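Local coordinates for EDTA monooxygenase (EDTA-degrading bacterium BNC1, PDB 5DQP), which probably uses reduced FMN and molecular oxygen to oxidise EDTA, as a monooxygenase of the NtaA/SnaA/DszA family in an EDTA-degrading bacterium, at residues R280-A283 / E284-G288; A352-M355 / R356-G360; A385-L388 / P389-L392. All coordinates share one frame; numbering follows the deposited sequence.

Interaction 1: residues R280-A283 / E284-G288; sequences RLVA and EYEAG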
loop_
_atom_site.group_PDB
_atom_site.type_symbol
_atom_site.label_atom_id
_atom_site.label_comp_id
_atom_site.label_asym_id
_atom_site.label_seq_id
_atom_site.Cartn_x
_atom_site.Cartn_y
_atom_site.Cartn_z
ATOM N N ARG A 280 -16.938 8.830 -35.547
ATOM C CA ARG A 280 -17.146 7.414 -35.282
ATOM C C ARG A 280 -17.058 7.110 -33.793
ATOM O O ARG A 280 -17.912 6.401 -33.248
ATOM C CB ARG A 280 -16.135 6.554 -36.046
ATOM C CG ARG A 280 -16.350 5.059 -35.770
ATOM C CD ARG A 280 -15.200 4.183 -36.217
ATOM N NE ARG A 280 -14.186 4.038 -35.171
ATOM C CZ ARG A 280 -13.349 3.006 -35.071
ATOM N NH1 ARG A 280 -13.404 2.007 -35.951
ATOM N NH2 ARG A 280 -12.458 2.967 -34.083
ATOM N N LEU A 281 -16.013 7.606 -33.116
ATOM C CA LEU A 281 -15.878 7.318 -31.687
ATOM C C LEU A 281 -17.072 7.859 -30.915
ATOM O O LEU A 281 -17.543 7.227 -29.962
ATOM C CB LEU A 281 -14.569 7.901 -31.130
ATOM C CG LEU A 281 -13.254 7.446 -31.802
ATOM C CD1 LEU A 281 -12.045 8.164 -31.222
ATOM C CD2 LEU A 281 -13.057 5.944 -31.719
ATOM N N VAL A 282 -17.575 9.035 -31.300
ATOM C CA VAL A 282 -18.720 9.583 -30.584
ATOM C C VAL A 282 -19.937 8.690 -30.792
ATOM O O VAL A 282 -20.747 8.498 -29.879
ATOM C CB VAL A 282 -19.015 11.027 -31.021
ATOM C CG1 VAL A 282 -20.376 11.462 -30.448
ATOM C CG2 VAL A 282 -17.931 11.955 -30.570
ATOM N N ALA A 283 -20.082 8.130 -31.996
ATOM C CA ALA A 283 -21.198 7.227 -32.249
ATOM C C ALA A 283 -21.083 5.979 -31.384
ATOM O O ALA A 283 -22.065 5.560 -30.765
ATOM C CB ALA A 283 -21.270 6.878 -33.736
ATOM N N GLU A 284 -19.882 5.401 -31.291
ATOM C CA GLU A 284 -19.676 4.249 -30.418
ATOM C C GLU A 284 -20.033 4.582 -28.975
ATOM O O GLU A 284 -20.726 3.816 -28.296
ATOM C CB GLU A 284 -18.223 3.781 -30.492
ATOM C CG GLU A 284 -17.796 3.194 -31.815
ATOM C CD GLU A 284 -16.278 3.027 -31.901
ATOM O OE1 GLU A 284 -15.587 3.160 -30.855
ATOM O OE2 GLU A 284 -15.777 2.779 -33.020
ATOM N N TYR A 285 -19.525 5.705 -28.473
ATOM C CA TYR A 285 -19.814 6.081 -27.094
ATOM C C TYR A 285 -21.312 6.273 -26.886
ATOM O O TYR A 285 -21.875 5.806 -25.889
ATOM C CB TYR A 285 -19.040 7.347 -26.742
ATOM C CG TYR A 285 -19.528 8.057 -25.510
ATOM C CD1 TYR A 285 -19.183 7.610 -24.252
ATOM C CD2 TYR A 285 -20.313 9.193 -25.610
ATOM C CE1 TYR A 285 -19.621 8.269 -23.118
ATOM C CE2 TYR A 285 -20.745 9.858 -24.491
ATOM C CZ TYR A 285 -20.397 9.385 -23.246
ATOM O OH TYR A 285 -20.827 10.038 -22.130
ATOM N N GLU A 286 -21.979 6.948 -27.823
ATOM C CA GLU A 286 -23.411 7.179 -27.672
ATOM C C GLU A 286 -24.200 5.882 -27.813
ATOM O O GLU A 286 -25.182 5.664 -27.093
ATOM C CB GLU A 286 -23.877 8.230 -28.678
ATOM C CG GLU A 286 -23.240 9.601 -28.420
ATOM C CD GLU A 286 -24.253 10.703 -28.137
ATOM O OE1 GLU A 286 -25.444 10.391 -27.912
ATOM O OE2 GLU A 286 -23.850 11.890 -28.144
ATOM N N ALA A 287 -23.773 4.993 -28.713
ATOM C CA ALA A 287 -24.393 3.678 -28.801
ATOM C C ALA A 287 -24.257 2.884 -27.504
ATOM O O ALA A 287 -24.945 1.870 -27.343
ATOM C CB ALA A 287 -23.800 2.902 -29.977
ATOM N N GLY A 288 -23.411 3.320 -26.576
ATOM C CA GLY A 288 -23.336 2.730 -25.257
ATOM C C GLY A 288 -24.161 3.440 -24.208
ATOM O O GLY A 288 -24.019 3.137 -23.017
#
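Glu284 folds back over the preceding turn of helix 275-287 and meets Arg280, an i to i+4 pair on the protein surface. Its OE2 lies over one face of the Arg280 guanidinium, 3.0 Å from NE. The carboxylate and guanidinium planes are 51° apart. No N-H of the arginine points at the oxygen, so this is a salt bridge of charges alone. The Arg280 chain runs out with CG opposite the backbone N (chi1 -180°) and bends at chi3, which turns NE back toward the glutamate. The other oxygen, OE1, rests 3.9 Å from Leu281 CD2.

Ala283 contributes mainly backbone. Ala283 O accepts a hydrogen bond from Ala287 N at 2.7 Å. The same i to i+4 pattern joins Glu284 N to Arg280 O at 3.0 Å, Tyr285 N to Leu281 O, and Glu286 N to Val282 O. These are regular alpha-helical bonds.

Val282 CG1 lies alongside Glu286 CG, 4.0 Å away. Val282 and Leu281 also pack on Leu270 of strand 262-271, which places this side of the helix against the barrel. Tyr285 sends its OH to Arg356 in a hydrogen bond.

The ion pair stands on the exposed side of an amphipathic helix. Without a directed N-H, its attraction probably depends on charge more than on exact orientation, and solvent is likely to weaken it.

Interaction 2: residues A352-M355 / R356-G360; sequences ALRM and RLIAG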
loop_
_atom_site.group_PDB
_atom_site.type_symbol
_atom_site.label_atom_id
_atom_site.label_comp_id
_atom_site.label_asym_id
_atom_site.label_seq_id
_atom_site.Cartn_x
_atom_site.Cartn_y
_atom_site.Cartn_z
ATOM N N ALA A 352 -24.716 18.698 -24.847
ATOM C CA ALA A 352 -24.962 17.362 -24.295
ATOM C C ALA A 352 -23.694 16.525 -24.222
ATOM O O ALA A 352 -23.513 15.728 -23.291
ATOM C CB ALA A 352 -25.997 16.618 -25.140
ATOM N N LEU A 353 -22.837 16.645 -25.232
ATOM C CA LEU A 353 -21.583 15.904 -25.290
ATOM C C LEU A 353 -20.511 16.577 -24.431
ATOM O O LEU A 353 -19.857 15.924 -23.613
ATOM C CB LEU A 353 -21.132 15.790 -26.756
ATOM C CG LEU A 353 -19.915 14.909 -27.041
ATOM C CD1 LEU A 353 -20.245 13.478 -26.659
ATOM C CD2 LEU A 353 -19.482 15.005 -28.505
ATOM N N ARG A 354 -20.363 17.898 -24.580
ATOM C CA ARG A 354 -19.308 18.659 -23.909
ATOM C C ARG A 354 -19.359 18.512 -22.393
ATOM O O ARG A 354 -18.320 18.598 -21.728
ATOM C CB ARG A 354 -19.432 20.133 -24.320
ATOM C CG ARG A 354 -18.838 21.144 -23.366
ATOM C CD ARG A 354 -17.301 21.090 -23.330
ATOM N NE ARG A 354 -16.766 22.237 -22.592
ATOM C CZ ARG A 354 -16.561 22.237 -21.275
ATOM N NH1 ARG A 354 -16.837 21.138 -20.567
ATOM N NH2 ARG A 354 -16.076 23.314 -20.669
ATOM N N MET A 355 -20.549 18.295 -21.827
ATOM C CA MET A 355 -20.658 18.138 -20.383
ATOM C C MET A 355 -20.138 16.780 -19.931
ATOM O O MET A 355 -19.669 16.645 -18.797
ATOM C CB MET A 355 -22.111 18.325 -19.926
ATOM C CG MET A 355 -22.669 19.734 -20.124
ATOM S SD MET A 355 -21.545 21.021 -19.517
ATOM C CE MET A 355 -21.697 20.863 -17.743
ATOM N N ARG A 356 -20.190 15.781 -20.801
ATOM C CA ARG A 356 -19.691 14.443 -20.506
ATOM C C ARG A 356 -18.202 14.281 -20.830
ATOM O O ARG A 356 -17.443 13.756 -20.008
ATOM C CB ARG A 356 -20.523 13.418 -21.276
ATOM C CG ARG A 356 -22.042 13.577 -21.101
ATOM C CD ARG A 356 -22.811 12.685 -22.087
ATOM N NE ARG A 356 -22.878 11.297 -21.638
ATOM C CZ ARG A 356 -23.906 10.771 -20.975
ATOM N NH1 ARG A 356 -24.979 11.503 -20.690
ATOM N NH2 ARG A 356 -23.862 9.503 -20.601
ATOM N N LEU A 357 -17.758 14.731 -22.006
ATOM C CA LEU A 357 -16.371 14.526 -22.405
ATOM C C LEU A 357 -15.932 15.607 -23.394
ATOM O O LEU A 357 -16.716 16.451 -23.820
ATOM C CB LEU A 357 -16.185 13.117 -22.979
ATOM C CG LEU A 357 -17.193 12.653 -24.029
ATOM C CD1 LEU A 357 -16.990 13.429 -25.300
ATOM C CD2 LEU A 357 -17.088 11.141 -24.311
ATOM N N ILE A 358 -14.651 15.592 -23.733
ATOM C CA ILE A 358 -14.070 16.529 -24.678
ATOM C C ILE A 358 -13.682 15.717 -25.913
ATOM O O ILE A 358 -12.643 15.049 -25.939
ATOM C CB ILE A 358 -12.863 17.274 -24.089
ATOM C CG1 ILE A 358 -13.236 18.081 -22.829
ATOM C CG2 ILE A 358 -12.276 18.199 -25.146
ATOM C CD1 ILE A 358 -14.149 19.281 -23.108
ATOM N N ALA A 359 -14.520 15.740 -26.936
ATOM C CA ALA A 359 -14.232 15.020 -28.164
ATOM C C ALA A 359 -13.565 15.959 -29.160
ATOM O O ALA A 359 -13.951 17.123 -29.275
ATOM C CB ALA A 359 -15.516 14.437 -28.754
ATOM N N GLY A 360 -12.556 15.458 -29.870
ATOM C CA GLY A 360 -11.877 16.283 -30.857
ATOM C C GLY A 360 -10.643 15.594 -31.395
ATOM O O GLY A 360 -10.282 14.497 -30.963
#
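Leu353 and Leu357 meet where helix 348-354 ends and the chain turns into strand 358-360. This is an alpha-to-beta connection of the TIM-barrel type. The tight part is apolar. Leu353 CD1 lies 3.5 Å from Leu357 CD1, and the two side chains cross at a slant. Leu357 CG sits between its own backbone N and carbonyl carbon (chi1 48°), and this first torsion sets CG on the side of Leu353. The other branch of Leu353, CD2, reaches Ala359 CB at 4.0 Å. Cutting Leu353 back to an alanine is likely to open a gap beside Leu357 CD1 and Ala359 CB and leave both without that packing partner, though the backbone bonds would probably stay.

The Leu353 carbonyl holds the turn. Its O takes two N-H groups. Leu357 N lies 2.9 Å from Leu353 O and comes in nearly straight, with an N-H...O angle of 168°. Arg356 N lies 2.8 Å from Leu353 O, above the carbonyl plane, and its bond is more bent, at 134°.

Buried Arg354 runs alongside Ile358, with its CD 3.6 Å from Ile358 CD1. Each of its three guanidinium nitrogens has a partner: NE pairs with Glu344, and NH1 and NH2 bond to the carbonyls of Leu234 and Gly235.

The solvent side is looser. Arg356 is exposed and lays CD 3.3 Å from Ala352 O, then bends at chi3 and leads away toward helix 275-287.

The chemistry is therefore divided. Apolar branches pack the side facing strand 262-271 and helix 275-287, while one carbonyl with two donors closes the turn. The buried arginine's charge is probably balanced by Glu344, and its aliphatic part serves as packing surface for Ile358.

Interaction 3: residues A385-L388 / P389-L392; sequences APLL and PDAL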
loop_
_atom_site.group_PDB
_atom_site.type_symbol
_atom_site.label_atom_id
_atom_site.label_comp_id
_atom_site.label_asym_id
_atom_site.label_seq_id
_atom_site.Cartn_x
_atom_site.Cartn_y
_atom_site.Cartn_z
ATOM N N ALA A 385 -8.651 8.920 -19.010
ATOM C CA ALA A 385 -8.758 8.240 -20.305
ATOM C C ALA A 385 -9.981 7.333 -20.332
ATOM O O ALA A 385 -10.209 6.574 -19.378
ATOM C CB ALA A 385 -7.491 7.446 -20.607
ATOM N N PRO A 386 -10.794 7.381 -21.397
ATOM C CA PRO A 386 -11.983 6.511 -21.449
ATOM C C PRO A 386 -11.640 5.036 -21.510
ATOM O O PRO A 386 -12.418 4.208 -21.023
ATOM C CB PRO A 386 -12.708 6.972 -22.728
ATOM C CG PRO A 386 -11.661 7.624 -23.563
ATOM C CD PRO A 386 -10.687 8.254 -22.580
ATOM N N LEU A 387 -10.513 4.683 -22.109
ATOM C CA LEU A 387 -10.038 3.305 -22.175
ATOM C C LEU A 387 -8.554 3.299 -21.844
ATOM O O LEU A 387 -7.794 4.079 -22.428
ATOM C CB LEU A 387 -10.262 2.699 -23.570
ATOM C CG LEU A 387 -9.695 1.289 -23.769
ATOM C CD1 LEU A 387 -10.270 0.303 -22.736
ATOM C CD2 LEU A 387 -9.951 0.804 -25.207
ATOM N N LEU A 388 -8.154 2.434 -20.904
ATOM C CA LEU A 388 -6.735 2.224 -20.575
ATOM C C LEU A 388 -6.268 0.856 -21.069
ATOM O O LEU A 388 -6.998 -0.128 -20.952
ATOM C CB LEU A 388 -6.500 2.357 -19.055
ATOM C CG LEU A 388 -6.661 3.807 -18.568
ATOM C CD1 LEU A 388 -6.724 3.944 -17.048
ATOM C CD2 LEU A 388 -5.480 4.593 -19.119
ATOM N N PRO A 389 -5.045 0.783 -21.623
ATOM C CA PRO A 389 -4.132 1.903 -21.867
ATOM C C PRO A 389 -4.392 2.673 -23.161
ATOM O O PRO A 389 -3.797 3.747 -23.336
ATOM C CB PRO A 389 -2.758 1.219 -21.935
ATOM C CG PRO A 389 -3.041 -0.142 -22.377
ATOM C CD PRO A 389 -4.352 -0.515 -21.725
ATOM N N ASP A 390 -5.271 2.136 -24.023
ATOM C CA ASP A 390 -5.331 2.554 -25.425
ATOM C C ASP A 390 -5.491 4.062 -25.568
ATOM O O ASP A 390 -4.785 4.688 -26.366
ATOM C CB ASP A 390 -6.470 1.830 -26.169
ATOM C CG ASP A 390 -6.266 0.294 -26.250
ATOM O OD1 ASP A 390 -5.716 -0.289 -25.292
ATOM O OD2 ASP A 390 -6.670 -0.341 -27.257
ATOM N N ALA A 391 -6.433 4.669 -24.823
ATOM C CA ALA A 391 -6.704 6.097 -25.023
ATOM C C ALA A 391 -5.633 6.969 -24.395
ATOM O O ALA A 391 -5.372 8.074 -24.881
ATOM C CB ALA A 391 -8.070 6.501 -24.473
ATOM N N LEU A 392 -4.979 6.498 -23.337
ATOM C CA LEU A 392 -3.852 7.271 -22.845
ATOM C C LEU A 392 -2.703 7.206 -23.835
ATOM O O LEU A 392 -1.967 8.179 -23.997
ATOM C CB LEU A 392 -3.424 6.781 -21.465
ATOM C CG LEU A 392 -2.330 7.544 -20.730
ATOM C CD1 LEU A 392 -2.786 8.989 -20.545
ATOM C CD2 LEU A 392 -2.109 6.844 -19.387
HETATM O O HOH W 1 -7.667 -1.798 -23.323
#
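Leu387 and Ala391 join at the start of helix 390-405, where the loop after strand 380-383 turns into the helix. This is a beta-to-alpha connection of the TIM barrel in the luciferase-like monooxygenase fold. The peptide bond between Leu388 and Pro389 is cis, and it makes a sharp bend just before the helix.

Hydrogen bonding across the bend is spare. Ala391 N donates to Leu387 O at 2.8 Å, with an N-H...O angle of 149°. The donor is tilted 32° from the carbonyl plane. This bond ties the first turn of the helix to the incoming loop.

Apolar contacts make up most of the contact. Ala391 CB faces the loop and meets Pro386 CD at 3.7 Å and Ala385 CB at 4.0 Å. Leu388 and Leu392 lie at an angle to each other, with Leu388 CD2 3.8 Å from Leu392 CB. Leu387 extends alongside Asp390. Its CG is opposite the backbone N (chi1 175°), which places the branch beside Asp390, and the second torsion then sets Leu387 CD2 3.8 Å from Asp390 CB. Pro389 turns away from the loop and packs on Arg40, Ser41 and Ile44 of helix 35-47. Leu388 also touches Ser41, so the bend is wedged against that helix.

The charged contact lies at the outer end of Asp390. Its OD2 forms a salt bridge with Arg26, which connects the helix start to that arginine. A further polar link is carried by water. One water molecule donates both to Leu388 O, at 3.0 Å, and to Asp390 OD1, at 3.2 Å, and so bridges the carbonyl of the cis peptide and the Asp390 carboxylate, across Pro389.

How the interactions relate
Interactions 1 and 2 touch, with centres 12 Å apart. Tyr285 OH and Arg356 NE are 2.5 Å apart, a probable hydrogen bond, and the Tyr285 ring also packs on Leu357, CE2 to CD2 at 3.9 Å. Val282 CG2 lies 3.9 Å from Ala359 CB. Helix 275-287 thus covers the turn from helix 348-354 into strand 358-360. Interaction 3 stands apart. Its nearest atoms are about 7 Å from interaction 1 and about 6 Å from interaction 2. Strand 262-271 pairs with both 358-360 and 380-383, so it links the three regions through the barrel. All three contacts lie away from the predicted FMN-binding residues.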